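Local coordinates for DUF4848 domain-containing protein (Bacteroides thetaiotaomicron, PDB 4LB8) that is of unknown function, belongs to the DUF4848 family and is probably exported from the cytoplasm, at residues K61-L66 / Y125-K130; L118-N123 / V140-Y145. One frame throughout, in Å; residues are numbered along the deposited sequence.

Contact 1: residues K61-L66 / Y125-K130; sequences KSQMIL and YFVNMK
Q63 NE2 donates to the carbonyl oxygen of N128, with NE2 and O 3.0 Å apart. The C=O...N angle of 166° brings the amide in almost head-on to the carbonyl, and O lies somewhat out of the Q63 amide plane. The Q63 chain, extended beyond CG (chi2 -171°), reaches along the loop and crosses V127 on the way, CD lying 3.6 Å from V127 CG2. The same residue is also held by its backbone, because Q63 N donates to V127 O at 3.2 Å with an N-H...O angle of 157°. Two consecutive carbonyls of 125-130 are thus taken by one residue in the first turn of helix 63-80. S62 occupies the N-cap position, yet its hydroxyl is turned across the contact and not onto its own helix: OG donates to Y125 O at 3.1 Å, from above the carbonyl plane. Apolar groups flank these bonds. The selenomethionine M64 lays CG 3.8 Å from Y125 CD1, while its SE sits at the ring edge, 5.2 Å from the centroid, a Met-aromatic contact. At the other end, bends at chi2 and chi3 turn the chain of selenomethionine M129 back over the helix start, CE lying 3.3 Å from S62 C and SE against L66 CD2. N128 OD1 accepts from K130 N, an Asx turn that shapes the loop as it leaves the contact, and N128 ND2 is bonded to T26 O. The phenol of Y125 reaches across the dimer to T256 O of the second subunit. Within the subunit, the start of helix 63-80 is wedged between helix 48-57, touched by S62 and M64, and the loop that leads into strand 132-135; F126, on the far side of that loop, packs against helix 33-44 and meets F30 edge-to-face.

Contact 2: residues L118-N123 / V140-Y145; sequences LVYVAN and VVDKVY
N123 ND2 donates to D142 OD2 at 2.8 Å, meeting the oxygen from above the carboxylate plane, with amide and carboxylate planes 67° apart. Water 1 donates to the same oxygen at 2.6 Å and to K143 O, and accepts from Y120 N, while water 2 donates to D142 OD1. The carboxylate, in a buried residue, is therefore satisfied by an amide and two waters. K143 O also accepts from V119 N at 3.1 Å, with a nearly straight N-H...O angle of 167°. Around this polar set, V119 CG2 stands 4.0 Å above the centre of the Y145 ring, 8° off its normal, a CH-pi contact. On its other side CG2 meets K143 CG at 3.6 Å; the extended lysine chain then runs past Y120, its CD 3.7 Å from Y120 OH. In the second shell, Y36 OH bonds N123 OD1 and so helps fix the amide, and S186 OG of the second subunit bonds V119 O. L118 and V144 form a single beta bridge, CA atoms 4.4 Å apart, flanked by the V119-K143 bond and a Y145-R117 backbone bond; it ties the exit of strand 138-141, outermost in its sheet within this chain, to the loop and 3-10 turn at 118-123.

How the contacts relate
Contacts 1 and 2 have centres about 11 Å apart and are joined through V127. Its CG2, which lies against Q63 in contact 1, is 3.9 Å from L118 CD1 of contact 2, and its CG1 is 4.0 Å from D142 CB. The segments alternate along the chain, 61-66, 118-123, 125-130, 140-145, and a single residue, E124, separates 118-123 from 125-130. One continuous loop therefore faces the start of helix 63-80 with its later half and the exit of strand 138-141 with its earlier half. Both contacts also border the second subunit, contact 2 along most of 118-123 and contact 1 at Y125 alone.

Contact 1: residues K61-L66 / Y125-K130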
loop_
_atom_site.group_PDB
_atom_site.type_symbol
_atom_site.label_atom_id
_atom_site.label_comp_id
_atom_site.label_asym_id
_atom_site.label_seq_id
_atom_site.Cartn_x
_atom_site.Cartn_y
_atom_site.Cartn_z
ATOM N N LYS A 61 39.013 -0.643 6.354
ATOM C CA LYS A 61 37.769 0.074 6.084
ATOM C C LYS A 61 36.936 -0.790 5.140
ATOM O O LYS A 61 37.338 -1.033 3.995
ATOM C CB LYS A 61 38.023 1.487 5.510
ATOM C CG LYS A 61 36.749 2.289 5.239
ATOM C CD LYS A 61 36.972 3.780 5.466
ATOM C CE LYS A 61 35.935 4.638 4.782
ATOM N NZ LYS A 61 36.222 4.804 3.331
ATOM N N SER A 62 35.839 -1.335 5.651
ATOM C CA SER A 62 34.959 -2.157 4.841
ATOM C C SER A 62 33.777 -1.319 4.404
ATOM O O SER A 62 33.637 -0.168 4.846
ATOM C CB SER A 62 34.506 -3.401 5.600
ATOM O OG SER A 62 34.078 -3.116 6.921
ATOM N N GLN A 63 32.931 -1.888 3.515
ATOM C CA GLN A 63 31.726 -1.248 3.010
ATOM C C GLN A 63 30.800 -0.869 4.143
ATOM O O GLN A 63 30.109 0.150 4.036
ATOM C CB GLN A 63 31.021 -2.144 2.021
ATOM C CG GLN A 63 31.524 -1.874 0.633
ATOM C CD GLN A 63 30.733 -2.572 -0.407
ATOM O OE1 GLN A 63 29.512 -2.782 -0.266
ATOM N NE2 GLN A 63 31.404 -2.870 -1.507
HETATM N N MSE A 64 30.835 -1.642 5.252
HETATM C CA MSE A 64 30.064 -1.343 6.444
HETATM C C MSE A 64 30.494 0.017 7.057
HETATM O O MSE A 64 29.621 0.823 7.379
HETATM C CB MSE A 64 30.187 -2.469 7.468
HETATM C CG MSE A 64 29.175 -2.339 8.589
HETATM SE SE MSE A 64 29.907 -1.953 10.368
HETATM C CE MSE A 64 30.784 -0.483 10.165
ATOM N N ILE A 65 31.825 0.273 7.206
ATOM C CA ILE A 65 32.363 1.527 7.774
ATOM C C ILE A 65 31.958 2.699 6.873
ATOM O O ILE A 65 31.559 3.751 7.386
ATOM C CB ILE A 65 33.913 1.474 8.025
ATOM C CG1 ILE A 65 34.352 0.258 8.905
ATOM C CG2 ILE A 65 34.491 2.822 8.527
ATOM C CD1 ILE A 65 33.988 0.279 10.453
ATOM N N LEU A 66 31.999 2.494 5.545
ATOM C CA LEU A 66 31.566 3.494 4.570
ATOM C C LEU A 66 30.063 3.797 4.726
ATOM O O LEU A 66 29.693 4.950 4.607
ATOM C CB LEU A 66 31.882 3.028 3.134
ATOM C CG LEU A 66 31.821 4.105 2.059
ATOM C CD1 LEU A 66 32.929 5.131 2.245
ATOM C CD2 LEU A 66 31.874 3.481 0.683
ATOM N N TYR A 125 30.578 -6.408 6.100
ATOM C CA TYR A 125 31.607 -6.365 7.133
ATOM C C TYR A 125 32.998 -6.667 6.577
ATOM O O TYR A 125 33.976 -6.186 7.131
ATOM C CB TYR A 125 31.291 -7.389 8.245
ATOM C CG TYR A 125 29.958 -7.166 8.924
ATOM C CD1 TYR A 125 29.700 -5.997 9.628
ATOM C CD2 TYR A 125 28.982 -8.156 8.927
ATOM C CE1 TYR A 125 28.458 -5.767 10.214
ATOM C CE2 TYR A 125 27.751 -7.956 9.546
ATOM C CZ TYR A 125 27.491 -6.756 10.184
ATOM O OH TYR A 125 26.279 -6.548 10.792
ATOM N N PHE A 126 33.104 -7.489 5.519
ATOM C CA PHE A 126 34.420 -7.894 5.063
ATOM C C PHE A 126 34.770 -7.423 3.645
ATOM O O PHE A 126 35.966 -7.283 3.379
ATOM C CB PHE A 126 34.570 -9.416 5.171
ATOM C CG PHE A 126 34.194 -10.048 6.498
ATOM C CD1 PHE A 126 34.820 -9.662 7.675
ATOM C CD2 PHE A 126 33.257 -11.073 6.557
ATOM C CE1 PHE A 126 34.496 -10.274 8.901
ATOM C CE2 PHE A 126 32.946 -11.693 7.776
ATOM C CZ PHE A 126 33.556 -11.283 8.942
ATOM N N VAL A 127 33.769 -7.154 2.753
ATOM C CA VAL A 127 34.038 -6.655 1.396
ATOM C C VAL A 127 34.725 -5.281 1.448
ATOM O O VAL A 127 34.445 -4.472 2.337
ATOM C CB VAL A 127 32.817 -6.594 0.428
ATOM C CG1 VAL A 127 32.373 -7.979 -0.021
ATOM C CG2 VAL A 127 31.656 -5.783 1.004
ATOM N N ASN A 128 35.622 -5.030 0.492
ATOM C CA ASN A 128 36.327 -3.768 0.381
ATOM C C ASN A 128 35.517 -2.806 -0.500
ATOM O O ASN A 128 34.320 -3.025 -0.738
ATOM C CB ASN A 128 37.766 -3.974 -0.153
ATOM C CG ASN A 128 37.902 -4.593 -1.534
ATOM O OD1 ASN A 128 36.966 -4.658 -2.338
ATOM N ND2 ASN A 128 39.106 -5.021 -1.853
HETATM N N MSE A 129 36.186 -1.774 -1.021
HETATM C CA MSE A 129 35.549 -0.744 -1.823
HETATM C C MSE A 129 35.125 -1.221 -3.234
HETATM O O MSE A 129 34.334 -0.518 -3.882
HETATM C CB MSE A 129 36.456 0.495 -1.886
HETATM C CG MSE A 129 36.662 1.155 -0.503
HETATM SE SE MSE A 129 34.985 1.459 0.496
HETATM C CE MSE A 129 35.046 0.146 1.792
ATOM N N LYS A 130 35.607 -2.423 -3.685
ATOM C CA LYS A 130 35.260 -3.031 -4.983
ATOM C C LYS A 130 34.330 -4.257 -4.797
ATOM O O LYS A 130 34.047 -4.974 -5.761
ATOM C CB LYS A 130 36.528 -3.436 -5.754
ATOM C CG LYS A 130 37.401 -2.262 -6.204
ATOM C CD LYS A 130 38.673 -2.722 -6.929
ATOM C CE LYS A 130 38.544 -2.640 -8.440
ATOM N NZ LYS A 130 39.786 -3.075 -9.137
#

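Contact 2: residues L118-N123 / V140-Y145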
loop_
_atom_site.group_PDB
_atom_site.type_symbol
_atom_site.label_atom_id
_atom_site.label_comp_id
_atom_site.label_asym_id
_atom_site.label_seq_id
_atom_site.Cartn_x
_atom_site.Cartn_y
_atom_site.Cartn_z
ATOM N N LEU A 118 25.088 -5.409 -2.576
ATOM C CA LEU A 118 25.198 -6.803 -2.145
ATOM C C LEU A 118 23.880 -7.534 -2.008
ATOM O O LEU A 118 22.948 -7.055 -1.365
ATOM C CB LEU A 118 25.909 -6.892 -0.774
ATOM C CG LEU A 118 27.377 -6.508 -0.694
ATOM C CD1 LEU A 118 27.906 -6.721 0.702
ATOM C CD2 LEU A 118 28.217 -7.287 -1.679
ATOM N N VAL A 119 23.848 -8.749 -2.535
ATOM C CA VAL A 119 22.711 -9.660 -2.393
ATOM C C VAL A 119 22.844 -10.282 -0.987
ATOM O O VAL A 119 21.890 -10.293 -0.209
ATOM C CB VAL A 119 22.699 -10.731 -3.526
ATOM C CG1 VAL A 119 21.539 -11.699 -3.367
ATOM C CG2 VAL A 119 22.693 -10.086 -4.894
ATOM N N TYR A 120 24.058 -10.755 -0.665
ATOM C CA TYR A 120 24.413 -11.382 0.606
ATOM C C TYR A 120 24.960 -10.275 1.489
ATOM O O TYR A 120 26.163 -10.041 1.586
ATOM C CB TYR A 120 25.395 -12.539 0.345
ATOM C CG TYR A 120 24.938 -13.448 -0.785
ATOM C CD1 TYR A 120 23.633 -13.931 -0.834
ATOM C CD2 TYR A 120 25.795 -13.787 -1.828
ATOM C CE1 TYR A 120 23.188 -14.710 -1.896
ATOM C CE2 TYR A 120 25.366 -14.591 -2.886
ATOM C CZ TYR A 120 24.067 -15.066 -2.902
ATOM O OH TYR A 120 23.625 -15.884 -3.910
ATOM N N VAL A 121 24.011 -9.559 2.087
ATOM C CA VAL A 121 24.113 -8.326 2.861
ATOM C C VAL A 121 25.159 -8.335 3.995
ATOM O O VAL A 121 25.864 -7.328 4.168
ATOM C CB VAL A 121 22.724 -7.851 3.390
ATOM C CG1 VAL A 121 21.834 -7.427 2.239
ATOM C CG2 VAL A 121 22.022 -8.895 4.267
ATOM N N ALA A 122 25.241 -9.432 4.778
ATOM C CA ALA A 122 26.154 -9.501 5.932
ATOM C C ALA A 122 27.625 -9.480 5.490
ATOM O O ALA A 122 28.466 -9.111 6.279
ATOM C CB ALA A 122 25.856 -10.715 6.796
ATOM N N ASN A 123 27.912 -9.733 4.208
ATOM C CA ASN A 123 29.280 -9.674 3.676
ATOM C C ASN A 123 29.868 -8.240 3.687
ATOM O O ASN A 123 31.079 -8.094 3.509
ATOM C CB ASN A 123 29.339 -10.252 2.276
ATOM C CG ASN A 123 29.398 -11.745 2.280
ATOM O OD1 ASN A 123 29.839 -12.347 3.241
ATOM N ND2 ASN A 123 28.995 -12.393 1.200
ATOM N N VAL A 140 36.906 -13.533 -4.146
ATOM C CA VAL A 140 35.469 -13.488 -4.220
ATOM C C VAL A 140 35.054 -12.048 -4.530
ATOM O O VAL A 140 35.279 -11.167 -3.699
ATOM C CB VAL A 140 34.801 -14.019 -2.929
ATOM C CG1 VAL A 140 33.280 -14.021 -3.068
ATOM C CG2 VAL A 140 35.322 -15.407 -2.555
ATOM N N VAL A 141 34.505 -11.812 -5.738
ATOM C CA VAL A 141 33.878 -10.549 -6.154
ATOM C C VAL A 141 32.410 -10.782 -5.823
ATOM O O VAL A 141 31.716 -11.491 -6.565
ATOM C CB VAL A 141 34.115 -10.125 -7.631
ATOM C CG1 VAL A 141 33.370 -8.826 -7.925
ATOM C CG2 VAL A 141 35.593 -9.985 -7.947
ATOM N N ASP A 142 31.980 -10.319 -4.647
ATOM C CA ASP A 142 30.666 -10.668 -4.142
ATOM C C ASP A 142 29.526 -10.204 -5.045
ATOM O O ASP A 142 29.600 -9.144 -5.697
ATOM C CB ASP A 142 30.463 -10.203 -2.688
ATOM C CG ASP A 142 29.630 -11.165 -1.850
ATOM O OD1 ASP A 142 29.765 -12.397 -2.040
ATOM O OD2 ASP A 142 28.836 -10.692 -1.020
ATOM N N LYS A 143 28.483 -11.079 -5.094
ATOM C CA LYS A 143 27.236 -10.924 -5.851
ATOM C C LYS A 143 26.579 -9.595 -5.524
ATOM O O LYS A 143 26.363 -9.262 -4.351
ATOM C CB LYS A 143 26.252 -12.092 -5.587
ATOM C CG LYS A 143 25.113 -12.160 -6.609
ATOM C CD LYS A 143 24.320 -13.451 -6.557
ATOM C CE LYS A 143 23.374 -13.513 -7.740
ATOM N NZ LYS A 143 22.600 -14.785 -7.785
ATOM N N VAL A 144 26.286 -8.829 -6.582
ATOM C CA VAL A 144 25.660 -7.512 -6.452
ATOM C C VAL A 144 24.385 -7.435 -7.275
ATOM O O VAL A 144 24.156 -8.268 -8.151
ATOM C CB VAL A 144 26.619 -6.334 -6.806
ATOM C CG1 VAL A 144 27.817 -6.279 -5.859
ATOM C CG2 VAL A 144 27.058 -6.364 -8.273
ATOM N N TYR A 145 23.546 -6.461 -6.961
ATOM C CA TYR A 145 22.364 -6.127 -7.752
ATOM C C TYR A 145 22.835 -5.229 -8.918
ATOM O O TYR A 145 23.728 -4.375 -8.728
ATOM C CB TYR A 145 21.294 -5.420 -6.907
ATOM C CG TYR A 145 20.647 -6.295 -5.855
ATOM C CD1 TYR A 145 19.754 -7.305 -6.214
ATOM C CD2 TYR A 145 20.862 -6.064 -4.502
ATOM C CE1 TYR A 145 19.137 -8.101 -5.250
ATOM C CE2 TYR A 145 20.245 -6.847 -3.527
ATOM C CZ TYR A 145 19.378 -7.863 -3.907
ATOM O OH TYR A 145 18.772 -8.648 -2.954
HETATM O O HOH W 1 26.395 -10.372 -1.990
HETATM O O HOH W 2 29.774 -14.789 -0.857
#